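Local structure of catalase (Corynebacterium glutamicum, 4B7H) at residues A[74-79]-A[103-108]; A[122-127]-A[204-209]; A[195-200]-A[234-239]. The protein breaks hydrogen peroxide down to water and oxygen at a haem iron, binds NADPH, and is inhibited by nitric oxide. All blocks are in the same frame, centred on the assembly; numbering follows the deposited sequence.

Interaction 1: residues A[74-79]-A[103-108]; sequences HGAFGE and LAVRFS. With HEM (protoporphyrin IX containing Fe), chain E.
H74 to G78 pair with F107 to L103 as antiparallel neighbours in the beta-barrel of the catalase fold, the short strand axes running at 161° to each other. Backbone hydrogen bonds hold the ladder: H74 with F107, A76 with V105 and G78 with L103 each exchange two N-H...O=C bonds. F107 N reaches H74 O at 2.8 Å. In the non-hydrogen-bonded pairs CA-H groups face carbonyls instead. G75 CA lies 3.1 Å from V105 O, and glycine suits this place because a CB would collide with that oxygen.

Apolar packing divides between the two faces of the sheet. On the face of F77, A104 and R106, the small methyl A104 CB fits 3.4 Å from F77 CE2. On the other face, L103 lays CG and CD2 against the backbone of G78 and E79, CG 3.5 Å from G78 C. H74 turns its ring back across F107: with chi1 at 51° CG sits between backbone N and carbonyl carbon, which folds the ring over the neighbouring strand and brings NE2 3.8 Å from F107 CB; NE2 also hydrogen-bonds S203 OG.

The polar contact with the cofactor comes from R106, a residue of the haem pocket. Its chain, extended from CG to NE, carries the guanidinium to a haem propionate; R67, Q356 and R359 also hydrogen-bond the haem. NH1, which also bonds H70 O, meets haem O2D edge-on in the guanidinium plane, at 2.7 Å and 161° at the hydrogen.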
loop_
_atom_site.group_PDB
_atom_site.type_symbol
_atom_site.label_atom_id
_atom_site.label_comp_id
_atom_site.label_asym_id
_atom_site.label_seq_id
_atom_site.Cartn_x
_atom_site.Cartn_y
_atom_site.Cartn_z
ATOM N N HIS A 74 5.832 -22.498 8.209
ATOM C CA HIS A 74 4.645 -23.332 8.088
ATOM C C HIS A 74 4.142 -23.559 9.493
ATOM O O HIS A 74 4.865 -23.315 10.465
ATOM C CB HIS A 74 5.004 -24.673 7.452
ATOM C CG HIS A 74 6.161 -25.343 8.117
ATOM N ND1 HIS A 74 7.469 -25.056 7.790
ATOM C CD2 HIS A 74 6.213 -26.244 9.128
ATOM C CE1 HIS A 74 8.278 -25.771 8.552
ATOM N NE2 HIS A 74 7.542 -26.487 9.384
ATOM N N GLY A 75 2.913 -24.029 9.632
ATOM C CA GLY A 75 2.390 -24.148 10.973
ATOM C C GLY A 75 1.188 -25.042 11.139
ATOM O O GLY A 75 0.818 -25.803 10.243
ATOM N N ALA A 76 0.574 -24.935 12.308
ATOM C CA ALA A 76 -0.510 -25.819 12.698
ATOM C C ALA A 76 -1.213 -25.241 13.901
ATOM O O ALA A 76 -0.828 -24.193 14.420
ATOM C CB ALA A 76 0.030 -27.206 13.023
ATOM N N PHE A 77 -2.249 -25.938 14.346
ATOM C CA PHE A 77 -3.045 -25.494 15.472
ATOM C C PHE A 77 -3.177 -26.648 16.442
ATOM O O PHE A 77 -2.932 -27.800 16.086
ATOM C CB PHE A 77 -4.416 -24.991 14.991
ATOM C CG PHE A 77 -4.324 -23.776 14.121
ATOM C CD1 PHE A 77 -4.026 -23.897 12.770
ATOM C CD2 PHE A 77 -4.507 -22.508 14.657
ATOM C CE1 PHE A 77 -3.924 -22.766 11.962
ATOM C CE2 PHE A 77 -4.402 -21.375 13.865
ATOM C CZ PHE A 77 -4.111 -21.505 12.507
ATOM N N GLY A 78 -3.555 -26.342 17.674
ATOM C CA GLY A 78 -3.584 -27.369 18.697
ATOM C C GLY A 78 -4.063 -26.869 20.039
ATOM O O GLY A 78 -4.914 -25.980 20.114
ATOM N N GLU A 79 -3.522 -27.459 21.104
ATOM C CA GLU A 79 -4.052 -27.273 22.456
ATOM C C GLU A 79 -2.929 -27.238 23.476
ATOM O O GLU A 79 -2.004 -28.068 23.425
ATOM C CB GLU A 79 -5.006 -28.424 22.817
ATOM C CG GLU A 79 -6.126 -28.642 21.812
ATOM C CD GLU A 79 -6.911 -29.919 22.033
ATOM O OE1 GLU A 79 -6.679 -30.623 23.044
ATOM O OE2 GLU A 79 -7.774 -30.226 21.184
ATOM N N LEU A 103 -4.308 -23.184 20.517
ATOM C CA LEU A 103 -3.075 -22.550 20.094
ATOM C C LEU A 103 -2.874 -22.592 18.585
ATOM O O LEU A 103 -3.455 -23.427 17.879
ATOM C CB LEU A 103 -1.865 -23.177 20.807
ATOM C CG LEU A 103 -1.407 -24.568 20.355
ATOM C CD1 LEU A 103 -0.498 -24.542 19.121
ATOM C CD2 LEU A 103 -0.697 -25.261 21.501
ATOM N N ALA A 104 -2.028 -21.681 18.115
ATOM C CA ALA A 104 -1.451 -21.734 16.780
ATOM C C ALA A 104 0.060 -21.796 16.944
ATOM O O ALA A 104 0.599 -21.338 17.957
ATOM C CB ALA A 104 -1.825 -20.501 15.982
ATOM N N VAL A 105 0.748 -22.346 15.949
ATOM C CA VAL A 105 2.207 -22.323 15.927
ATOM C C VAL A 105 2.693 -22.090 14.511
ATOM O O VAL A 105 2.073 -22.555 13.563
ATOM C CB VAL A 105 2.818 -23.634 16.516
ATOM C CG1 VAL A 105 2.561 -24.834 15.600
ATOM C CG2 VAL A 105 4.305 -23.480 16.768
ATOM N N ARG A 106 3.784 -21.345 14.366
ATOM C CA ARG A 106 4.490 -21.269 13.090
ATOM C C ARG A 106 5.965 -21.570 13.329
ATOM O O ARG A 106 6.584 -21.018 14.250
ATOM C CB ARG A 106 4.297 -19.905 12.408
ATOM C CG ARG A 106 4.896 -19.813 10.991
ATOM C CD ARG A 106 4.538 -18.487 10.341
ATOM N NE ARG A 106 5.101 -18.308 8.997
ATOM C CZ ARG A 106 6.341 -17.888 8.747
ATOM N NH1 ARG A 106 7.179 -17.628 9.751
ATOM N NH2 ARG A 106 6.753 -17.740 7.485
ATOM N N PHE A 107 6.500 -22.480 12.522
ATOM C CA PHE A 107 7.921 -22.813 12.519
ATOM C C PHE A 107 8.525 -22.208 11.265
ATOM O O PHE A 107 7.825 -21.993 10.274
ATOM C CB PHE A 107 8.114 -24.326 12.453
ATOM C CG PHE A 107 7.497 -25.082 13.606
ATOM C CD1 PHE A 107 8.127 -25.125 14.844
ATOM C CD2 PHE A 107 6.306 -25.771 13.439
ATOM C CE1 PHE A 107 7.568 -25.828 15.900
ATOM C CE2 PHE A 107 5.742 -26.474 14.488
ATOM C CZ PHE A 107 6.375 -26.504 15.721
ATOM N N SER A 108 9.829 -21.965 11.269
ATOM C CA SER A 108 10.439 -21.257 10.146
ATOM C C SER A 108 11.948 -21.384 10.157
ATOM O O SER A 108 12.528 -21.815 11.147
ATOM C CB SER A 108 10.072 -19.770 10.229
ATOM O OG SER A 108 10.444 -19.234 11.494
HETATM C CHA HEM E . 10.151 -12.708 12.904
HETATM C CHB HEM E . 12.098 -8.614 14.627
HETATM C CHC HEM E . 14.981 -11.265 17.471
HETATM C CHD HEM E . 11.985 -14.977 16.819
HETATM C C1A HEM E . 10.434 -11.379 13.107
HETATM C C2A HEM E . 9.777 -10.262 12.455
HETATM C C3A HEM E . 10.313 -9.137 12.953
HETATM C C4A HEM E . 11.322 -9.502 13.917
HETATM C CMA HEM E . 9.966 -7.685 12.610
HETATM C CAA HEM E . 8.655 -10.387 11.400
HETATM C CBA HEM E . 7.309 -10.467 12.106
HETATM C CGA HEM E . 6.145 -10.399 11.152
HETATM O O1A HEM E . 5.146 -11.115 11.415
HETATM O O2A HEM E . 6.187 -9.647 10.144
HETATM C C1B HEM E . 13.073 -8.962 15.532
HETATM C C2B HEM E . 13.965 -8.053 16.215
HETATM C C3B HEM E . 14.782 -8.800 16.986
HETATM C C4B HEM E . 14.402 -10.187 16.824
HETATM C CMB HEM E . 13.946 -6.522 16.023
HETATM C CAB HEM E . 15.908 -8.371 17.946
HETATM C CBB HEM E . 15.914 -7.183 18.550
HETATM C C1C HEM E . 14.319 -12.461 17.685
HETATM C C2C HEM E . 14.499 -13.392 18.790
HETATM C C3C HEM E . 13.655 -14.420 18.589
HETATM C C4C HEM E . 12.917 -14.150 17.374
HETATM C CMC HEM E . 15.508 -13.204 19.950
HETATM C CAC HEM E . 13.376 -15.666 19.464
HETATM C CBC HEM E . 13.537 -15.667 20.798
HETATM C C1D HEM E . 11.284 -14.728 15.671
HETATM C C2D HEM E . 10.401 -15.680 15.080
HETATM C C3D HEM E . 9.826 -14.995 13.870
HETATM C C4D HEM E . 10.404 -13.679 13.843
HETATM C CMD HEM E . 10.111 -17.099 15.562
HETATM C CAD HEM E . 8.806 -15.604 12.920
HETATM C CBD HEM E . 7.432 -15.546 13.585
HETATM C CGD HEM E . 6.498 -16.248 12.646
HETATM O O1D HEM E . 5.584 -15.596 12.084
HETATM O O2D HEM E . 6.682 -17.474 12.438
HETATM N NA HEM E . 11.369 -10.884 14.004
HETATM N NB HEM E . 13.361 -10.254 15.918
HETATM N NC HEM E . 13.337 -12.955 16.840
HETATM N ND HEM E . 11.276 -13.558 14.917
HETATM FE FE HEM E . 12.372 -11.938 15.390
#

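Interaction 2: residues A[122-127]-A[204-209]; sequences DVHGFA and RHQDGF. With HEM (protoporphyrin IX containing Fe), chain E.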
loop_
_atom_site.group_PDB
_atom_site.type_symbol
_atom_site.label_atom_id
_atom_site.label_comp_id
_atom_site.label_asym_id
_atom_site.label_seq_id
_atom_site.Cartn_x
_atom_site.Cartn_y
_atom_site.Cartn_z
ATOM N N ASP A 122 20.397 -23.070 9.760
ATOM C CA ASP A 122 19.807 -21.834 10.245
ATOM C C ASP A 122 19.202 -22.087 11.605
ATOM O O ASP A 122 18.929 -23.236 11.969
ATOM C CB ASP A 122 18.687 -21.368 9.303
ATOM C CG ASP A 122 18.611 -19.858 9.178
ATOM O OD1 ASP A 122 19.277 -19.141 9.967
ATOM O OD2 ASP A 122 17.876 -19.380 8.280
ATOM N N VAL A 123 18.973 -21.009 12.345
ATOM C CA VAL A 123 18.070 -21.041 13.483
ATOM C C VAL A 123 16.679 -21.385 12.936
ATOM O O VAL A 123 16.349 -21.018 11.792
ATOM C CB VAL A 123 18.036 -19.658 14.182
ATOM C CG1 VAL A 123 16.923 -19.581 15.214
ATOM C CG2 VAL A 123 19.391 -19.336 14.813
ATOM N N HIS A 124 15.868 -22.089 13.726
ATOM C CA HIS A 124 14.462 -22.256 13.376
ATOM C C HIS A 124 13.544 -21.559 14.353
ATOM O O HIS A 124 13.662 -21.711 15.575
ATOM C CB HIS A 124 14.080 -23.726 13.246
ATOM C CG HIS A 124 14.740 -24.392 12.090
ATOM N ND1 HIS A 124 14.115 -24.566 10.875
ATOM C CD2 HIS A 124 15.997 -24.869 11.942
ATOM C CE1 HIS A 124 14.952 -25.153 10.036
ATOM N NE2 HIS A 124 16.100 -25.352 10.662
ATOM N N GLY A 125 12.617 -20.791 13.800
ATOM C CA GLY A 125 11.601 -20.134 14.595
ATOM C C GLY A 125 10.632 -21.133 15.187
ATOM O O GLY A 125 10.342 -22.169 14.588
ATOM N N PHE A 126 10.111 -20.796 16.362
ATOM C CA PHE A 126 9.236 -21.670 17.132
ATOM C C PHE A 126 8.250 -20.717 17.815
ATOM O O PHE A 126 8.419 -20.343 18.979
ATOM C CB PHE A 126 10.082 -22.439 18.156
ATOM C CG PHE A 126 9.420 -23.664 18.735
ATOM C CD1 PHE A 126 8.302 -23.552 19.544
ATOM C CD2 PHE A 126 9.955 -24.928 18.510
ATOM C CE1 PHE A 126 7.704 -24.689 20.096
ATOM C CE2 PHE A 126 9.368 -26.071 19.073
ATOM C CZ PHE A 126 8.244 -25.947 19.864
ATOM N N ALA A 127 7.222 -20.313 17.071
ATOM C CA ALA A 127 6.373 -19.197 17.471
ATOM C C ALA A 127 4.952 -19.629 17.789
ATOM O O ALA A 127 4.209 -20.061 16.900
ATOM C CB ALA A 127 6.374 -18.133 16.381
ATOM N N ARG A 204 9.222 -31.133 14.353
ATOM C CA ARG A 204 8.767 -31.906 15.506
ATOM C C ARG A 204 9.923 -32.392 16.372
ATOM O O ARG A 204 9.734 -32.688 17.559
ATOM C CB ARG A 204 7.948 -33.113 15.040
ATOM C CG ARG A 204 6.782 -32.747 14.120
ATOM C CD ARG A 204 6.019 -33.986 13.658
ATOM N NE ARG A 204 6.797 -34.782 12.713
ATOM C CZ ARG A 204 7.114 -36.062 12.870
ATOM N NH1 ARG A 204 6.716 -36.735 13.947
ATOM N NH2 ARG A 204 7.831 -36.672 11.937
ATOM N N HIS A 205 11.109 -32.475 15.774
ATOM C CA HIS A 205 12.284 -33.032 16.433
ATOM C C HIS A 205 13.279 -31.963 16.879
ATOM O O HIS A 205 14.488 -32.070 16.634
ATOM C CB HIS A 205 12.956 -34.045 15.506
ATOM C CG HIS A 205 12.123 -35.265 15.249
ATOM N ND1 HIS A 205 11.210 -35.348 14.220
ATOM C CD2 HIS A 205 12.049 -36.444 15.912
ATOM C CE1 HIS A 205 10.623 -36.532 14.246
ATOM N NE2 HIS A 205 11.111 -37.215 15.267
ATOM N N GLN A 206 12.752 -30.932 17.533
ATOM C CA GLN A 206 13.565 -29.861 18.099
ATOM C C GLN A 206 12.826 -29.315 19.306
ATOM O O GLN A 206 11.590 -29.362 19.360
ATOM C CB GLN A 206 13.776 -28.736 17.076
ATOM C CG GLN A 206 12.486 -27.985 16.761
ATOM C CD GLN A 206 12.598 -27.035 15.597
ATOM O OE1 GLN A 206 13.697 -26.711 15.126
ATOM N NE2 GLN A 206 11.447 -26.586 15.110
ATOM N N ASP A 207 13.575 -28.822 20.286
ATOM C CA ASP A 207 12.980 -28.063 21.376
ATOM C C ASP A 207 12.611 -26.666 20.895
ATOM O O ASP A 207 13.115 -26.190 19.868
ATOM C CB ASP A 207 13.971 -27.871 22.525
ATOM C CG ASP A 207 14.232 -29.133 23.326
ATOM O OD1 ASP A 207 13.393 -30.064 23.322
ATOM O OD2 ASP A 207 15.287 -29.155 24.003
ATOM N N GLY A 208 11.772 -25.994 21.679
ATOM C CA GLY A 208 11.557 -24.569 21.515
ATOM C C GLY A 208 11.921 -23.861 22.803
ATOM O O GLY A 208 11.965 -24.479 23.874
ATOM N N PHE A 209 12.181 -22.560 22.711
ATOM C CA PHE A 209 12.548 -21.757 23.878
ATOM C C PHE A 209 12.003 -20.355 23.712
ATOM O O PHE A 209 11.944 -19.855 22.588
ATOM C CB PHE A 209 14.067 -21.629 24.005
ATOM C CG PHE A 209 14.799 -22.943 24.037
ATOM C CD1 PHE A 209 15.171 -23.563 22.855
ATOM C CD2 PHE A 209 15.143 -23.546 25.243
ATOM C CE1 PHE A 209 15.861 -24.769 22.859
ATOM C CE2 PHE A 209 15.838 -24.752 25.262
ATOM C CZ PHE A 209 16.193 -25.370 24.068
HETATM C CHA HEM E . 10.151 -12.708 12.904
HETATM C CHB HEM E . 12.098 -8.614 14.627
HETATM C CHC HEM E . 14.981 -11.265 17.471
HETATM C CHD HEM E . 11.985 -14.977 16.819
HETATM C C1A HEM E . 10.434 -11.379 13.107
HETATM C C2A HEM E . 9.777 -10.262 12.455
HETATM C C3A HEM E . 10.313 -9.137 12.953
HETATM C C4A HEM E . 11.322 -9.502 13.917
HETATM C CMA HEM E . 9.966 -7.685 12.610
HETATM C CAA HEM E . 8.655 -10.387 11.400
HETATM C CBA HEM E . 7.309 -10.467 12.106
HETATM C CGA HEM E . 6.145 -10.399 11.152
HETATM O O1A HEM E . 5.146 -11.115 11.415
HETATM O O2A HEM E . 6.187 -9.647 10.144
HETATM C C1B HEM E . 13.073 -8.962 15.532
HETATM C C2B HEM E . 13.965 -8.053 16.215
HETATM C C3B HEM E . 14.782 -8.800 16.986
HETATM C C4B HEM E . 14.402 -10.187 16.824
HETATM C CMB HEM E . 13.946 -6.522 16.023
HETATM C CAB HEM E . 15.908 -8.371 17.946
HETATM C CBB HEM E . 15.914 -7.183 18.550
HETATM C C1C HEM E . 14.319 -12.461 17.685
HETATM C C2C HEM E . 14.499 -13.392 18.790
HETATM C C3C HEM E . 13.655 -14.420 18.589
HETATM C C4C HEM E . 12.917 -14.150 17.374
HETATM C CMC HEM E . 15.508 -13.204 19.950
HETATM C CAC HEM E . 13.376 -15.666 19.464
HETATM C CBC HEM E . 13.537 -15.667 20.798
HETATM C C1D HEM E . 11.284 -14.728 15.671
HETATM C C2D HEM E . 10.401 -15.680 15.080
HETATM C C3D HEM E . 9.826 -14.995 13.870
HETATM C C4D HEM E . 10.404 -13.679 13.843
HETATM C CMD HEM E . 10.111 -17.099 15.562
HETATM C CAD HEM E . 8.806 -15.604 12.920
HETATM C CBD HEM E . 7.432 -15.546 13.585
HETATM C CGD HEM E . 6.498 -16.248 12.646
HETATM O O1D HEM E . 5.584 -15.596 12.084
HETATM O O2D HEM E . 6.682 -17.474 12.438
HETATM N NA HEM E . 11.369 -10.884 14.004
HETATM N NB HEM E . 13.361 -10.254 15.918
HETATM N NC HEM E . 13.337 -12.955 16.840
HETATM N ND HEM E . 11.276 -13.558 14.917
HETATM FE FE HEM E . 12.372 -11.938 15.390
#
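F126 presents the face of its ring to G208, whose CA sits 3.5 Å from the ring centroid and only 15° off the normal, a CH-pi contact. The ring lies close against the backbone because G208 has no side chain; a CB there would run into F126 CD1. Chi1 of -162° takes the ring away from the backbone N and sends it across to the other segment. Q206 O comes to the ring edge, near its plane, and D207 O approaches CD2 obliquely at 3.7 Å; D207 O is buried here with no polar partner in the model.

H124 and Q206 cross at about a right angle, imidazole and amide planes 59° apart. The amide oxygen Q206 OE1 rests 3.5 Å from H124 CB, while NE2 of the same amide faces F126 CD2. The glutamine thus fills the corner between the two aromatic side chains with a long, flat group.

Behind F126 lies the haem: G125 CA is 3.5 Å from the methyl CMD, closeness that a CB would forbid. Strand 125-132 runs between strands 100-108 and 135-142 of the barrel, W271 of strand 270-279 meets F126 edge-to-face, and helix 254-264 packs on H124 through Q255.

Interaction 3: residues A[195-200]-A[234-239]; sequences GDRGTP and QGWDCF. With NDP (NADPH dihydro-nicotinamide-adenine-dinucleotide phosphate), chain H.
R197 lies over W236 along almost its whole length. CB starts 3.8 Å from W236 CZ3, and CG, set beside the backbone N by a chi1 of -64°, stays over the same rim atom. CD then sits above the six-membered ring, 3.6 Å from its centroid and 11° off the normal, in a CH-pi contact. NE passes over CE2, and CZ reaches 3.3 Å from NE1, where the guanidinium stacks on the indole with planes 17° apart, a cation-pi pair with the five-membered ring. R197 belongs to the NADPH pocket of this catalase, and W236 backs it from the side away from the cofactor: the opposite guanidinium face meets the adenine around C4A, so arginine, flat and charged at its end, is layered between two aromatic systems. NH1 bonds Y192 OH, which helps fix the rotation of the group, and NH2 gives a weak bond to the ribose oxygen O2B of NADPH at 3.2 Å. At the edge of the indole, near its plane, the compact apolar ring of P200 brings CG 4.1 Å from W236 CZ3. Farther along, F239 N donates to T199 O at 2.8 Å, and the hydroxyl T199 OG1 returns a bond of 2.7 Å to F239 O from above the carbonyl plane.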
loop_
_atom_site.group_PDB
_atom_site.type_symbol
_atom_site.label_atom_id
_atom_site.label_comp_id
_atom_site.label_asym_id
_atom_site.label_seq_id
_atom_site.Cartn_x
_atom_site.Cartn_y
_atom_site.Cartn_z
ATOM N N GLY A 195 26.676 -26.417 15.327
ATOM C CA GLY A 195 26.642 -27.794 15.794
ATOM C C GLY A 195 25.503 -28.568 15.152
ATOM O O GLY A 195 24.902 -28.113 14.166
ATOM N N ASP A 196 25.198 -29.739 15.703
ATOM C CA ASP A 196 24.177 -30.600 15.124
ATOM C C ASP A 196 22.831 -29.888 15.035
ATOM O O ASP A 196 22.068 -30.110 14.093
ATOM C CB ASP A 196 23.994 -31.875 15.953
ATOM C CG ASP A 196 25.200 -32.796 15.922
ATOM O OD1 ASP A 196 26.113 -32.614 15.091
ATOM O OD2 ASP A 196 25.213 -33.739 16.730
ATOM N N ARG A 197 22.540 -29.038 16.020
ATOM C CA ARG A 197 21.220 -28.405 16.109
ATOM C C ARG A 197 20.952 -27.339 15.050
ATOM O O ARG A 197 19.823 -26.866 14.911
ATOM C CB ARG A 197 20.965 -27.848 17.511
ATOM C CG ARG A 197 20.924 -28.927 18.567
ATOM C CD ARG A 197 20.476 -28.392 19.895
ATOM N NE ARG A 197 20.454 -29.460 20.881
ATOM C CZ ARG A 197 19.958 -29.321 22.102
ATOM N NH1 ARG A 197 19.441 -28.158 22.482
ATOM N NH2 ARG A 197 19.979 -30.346 22.935
ATOM N N GLY A 198 21.982 -26.966 14.298
ATOM C CA GLY A 198 21.786 -26.089 13.156
ATOM C C GLY A 198 20.970 -26.742 12.058
ATOM O O GLY A 198 20.431 -26.041 11.200
ATOM N N THR A 199 20.877 -28.073 12.083
ATOM C CA THR A 199 20.152 -28.813 11.056
ATOM C C THR A 199 19.216 -29.888 11.620
ATOM O O THR A 199 19.402 -31.073 11.351
ATOM C CB THR A 199 21.122 -29.454 10.022
ATOM O OG1 THR A 199 22.106 -30.247 10.703
ATOM C CG2 THR A 199 21.841 -28.382 9.212
ATOM N N PRO A 200 18.182 -29.473 12.369
ATOM C CA PRO A 200 17.205 -30.454 12.853
ATOM C C PRO A 200 16.457 -31.064 11.667
ATOM O O PRO A 200 16.202 -30.351 10.690
ATOM C CB PRO A 200 16.235 -29.616 13.698
ATOM C CG PRO A 200 16.791 -28.214 13.735
ATOM C CD PRO A 200 17.731 -28.087 12.582
ATOM N N GLN A 234 9.225 -35.875 20.839
ATOM C CA GLN A 234 9.723 -36.634 19.696
ATOM C C GLN A 234 11.247 -36.781 19.755
ATOM O O GLN A 234 11.816 -37.697 19.148
ATOM C CB GLN A 234 9.295 -35.961 18.388
ATOM C CG GLN A 234 7.779 -35.966 18.154
ATOM C CD GLN A 234 6.996 -35.058 19.100
ATOM O OE1 GLN A 234 6.086 -35.514 19.798
ATOM N NE2 GLN A 234 7.338 -33.770 19.118
ATOM N N GLY A 235 11.888 -35.877 20.496
ATOM C CA GLY A 235 13.331 -35.878 20.686
ATOM C C GLY A 235 14.062 -35.078 19.621
ATOM O O GLY A 235 13.604 -35.017 18.477
ATOM N N TRP A 236 15.192 -34.470 19.985
ATOM C CA TRP A 236 16.079 -33.855 18.998
ATOM C C TRP A 236 16.533 -34.927 18.014
ATOM O O TRP A 236 16.932 -36.026 18.412
ATOM C CB TRP A 236 17.310 -33.233 19.662
ATOM C CG TRP A 236 17.108 -31.836 20.200
ATOM C CD1 TRP A 236 16.887 -31.485 21.498
ATOM C CD2 TRP A 236 17.145 -30.604 19.451
ATOM N NE1 TRP A 236 16.765 -30.117 21.601
ATOM C CE2 TRP A 236 16.923 -29.553 20.362
ATOM C CE3 TRP A 236 17.346 -30.294 18.101
ATOM C CZ2 TRP A 236 16.899 -28.211 19.972
ATOM C CZ3 TRP A 236 17.327 -28.955 17.713
ATOM C CH2 TRP A 236 17.092 -27.934 18.644
ATOM N N ASP A 237 16.469 -34.608 16.728
ATOM C CA ASP A 237 16.955 -35.503 15.686
ATOM C C ASP A 237 17.517 -34.614 14.584
ATOM O O ASP A 237 16.796 -33.766 14.053
ATOM C CB ASP A 237 15.803 -36.366 15.163
ATOM C CG ASP A 237 16.270 -37.509 14.290
ATOM O OD1 ASP A 237 17.495 -37.746 14.209
ATOM O OD2 ASP A 237 15.403 -38.181 13.690
ATOM N N CYS A 238 18.800 -34.776 14.259
ATOM C CA CYS A 238 19.482 -33.830 13.375
ATOM C C CYS A 238 20.133 -34.495 12.175
ATOM O O CYS A 238 20.698 -35.587 12.296
ATOM C CB CYS A 238 20.556 -33.047 14.149
ATOM S SG CYS A 238 19.960 -32.171 15.605
ATOM N N PHE A 239 20.069 -33.814 11.029
ATOM C CA PHE A 239 20.856 -34.173 9.853
ATOM C C PHE A 239 22.301 -33.790 10.106
ATOM O O PHE A 239 22.583 -32.918 10.930
ATOM C CB PHE A 239 20.389 -33.377 8.633
ATOM C CG PHE A 239 19.067 -33.815 8.082
ATOM C CD1 PHE A 239 18.830 -35.145 7.760
ATOM C CD2 PHE A 239 18.062 -32.880 7.858
ATOM C CE1 PHE A 239 17.597 -35.539 7.247
ATOM C CE2 PHE A 239 16.831 -33.265 7.348
ATOM C CZ PHE A 239 16.601 -34.594 7.038
HETATM P PA NDP H . 23.339 -28.645 31.441
HETATM O O1A NDP H . 24.188 -29.861 31.362
HETATM O O2A NDP H . 22.383 -28.682 32.583
HETATM O O5B NDP H . 22.539 -28.506 30.061
HETATM C C5B NDP H . 23.213 -28.627 28.832
HETATM C C4B NDP H . 22.179 -28.381 27.745
HETATM O O4B NDP H . 22.814 -28.454 26.476
HETATM C C3B NDP H . 21.074 -29.437 27.784
HETATM O O3B NDP H . 19.813 -28.818 27.607
HETATM C C2B NDP H . 21.439 -30.328 26.611
HETATM O O2B NDP H . 20.370 -31.065 26.051
HETATM C C1B NDP H . 22.039 -29.300 25.662
HETATM N N9A NDP H . 22.757 -29.905 24.523
HETATM C C8A NDP H . 23.166 -31.209 24.389
HETATM N N7A NDP H . 23.763 -31.357 23.185
HETATM C C5A NDP H . 23.737 -30.163 22.541
HETATM C C6A NDP H . 24.204 -29.758 21.292
HETATM N N6A NDP H . 24.495 -30.666 20.359
HETATM N N1A NDP H . 24.040 -28.447 20.909
HETATM C C2A NDP H . 23.411 -27.547 21.746
HETATM N N3A NDP H . 22.946 -27.956 22.981
HETATM C C4A NDP H . 23.107 -29.244 23.371
HETATM O O3 NDP H . 24.315 -27.354 31.500
HETATM P PN NDP H . 23.822 -25.817 31.588
HETATM O O1N NDP H . 22.335 -25.738 31.623
HETATM O O2N NDP H . 24.638 -25.183 32.651
HETATM O O5D NDP H . 24.321 -25.196 30.188
HETATM C C5D NDP H . 25.589 -25.548 29.666
HETATM C C4D NDP H . 25.667 -25.124 28.214
HETATM O O4D NDP H . 24.688 -25.832 27.481
HETATM C C3D NDP H . 25.353 -23.645 28.049
HETATM O O3D NDP H . 26.533 -22.856 28.091
HETATM C C2D NDP H . 24.645 -23.599 26.705
HETATM O O2D NDP H . 25.583 -23.365 25.691
HETATM C C1D NDP H . 24.085 -25.002 26.496
HETATM N N1N NDP H . 22.613 -25.032 26.631
HETATM C C2N NDP H . 22.038 -24.416 27.705
HETATM C C3N NDP H . 20.667 -24.404 27.906
HETATM C C7N NDP H . 20.137 -23.685 29.104
HETATM O O7N NDP H . 18.860 -23.121 29.033
HETATM N N7N NDP H . 20.885 -23.572 30.196
HETATM C C4N NDP H . 19.706 -25.077 26.948
HETATM C C5N NDP H . 20.439 -25.723 25.808
HETATM C C6N NDP H . 21.830 -25.670 25.701
HETATM P P2B NDP H . 20.082 -32.585 26.518
HETATM O O1X NDP H . 21.356 -33.381 26.324
HETATM O O2X NDP H . 19.665 -32.559 27.973
HETATM O O3X NDP H . 18.958 -33.110 25.643
#

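In the fold
Interactions 1 and 2 lie near the middle of the chain beside the haem, interaction 3 farther out at the NADPH site. Interactions 1 and 2 have centres 11 Å apart and share the antiparallel sheet, strands 100-108 and 125-132 being neighbours, with S108 O probably bonded to G125 N; both touch the haem. Interaction 3 lies 10 Å from interaction 2, centre to centre, in loops beside the barrel, where D207 OD2, which forms a salt bridge with K231, also makes a weak hydrogen bond to W236 NE1. Along the chain interaction 1 closes before the others open, whereas the segments of 2 and 3 alternate. Interaction 2 thus bridges haem-lining strands and cofactor-binding loops, while interactions 1 and 3 do not touch.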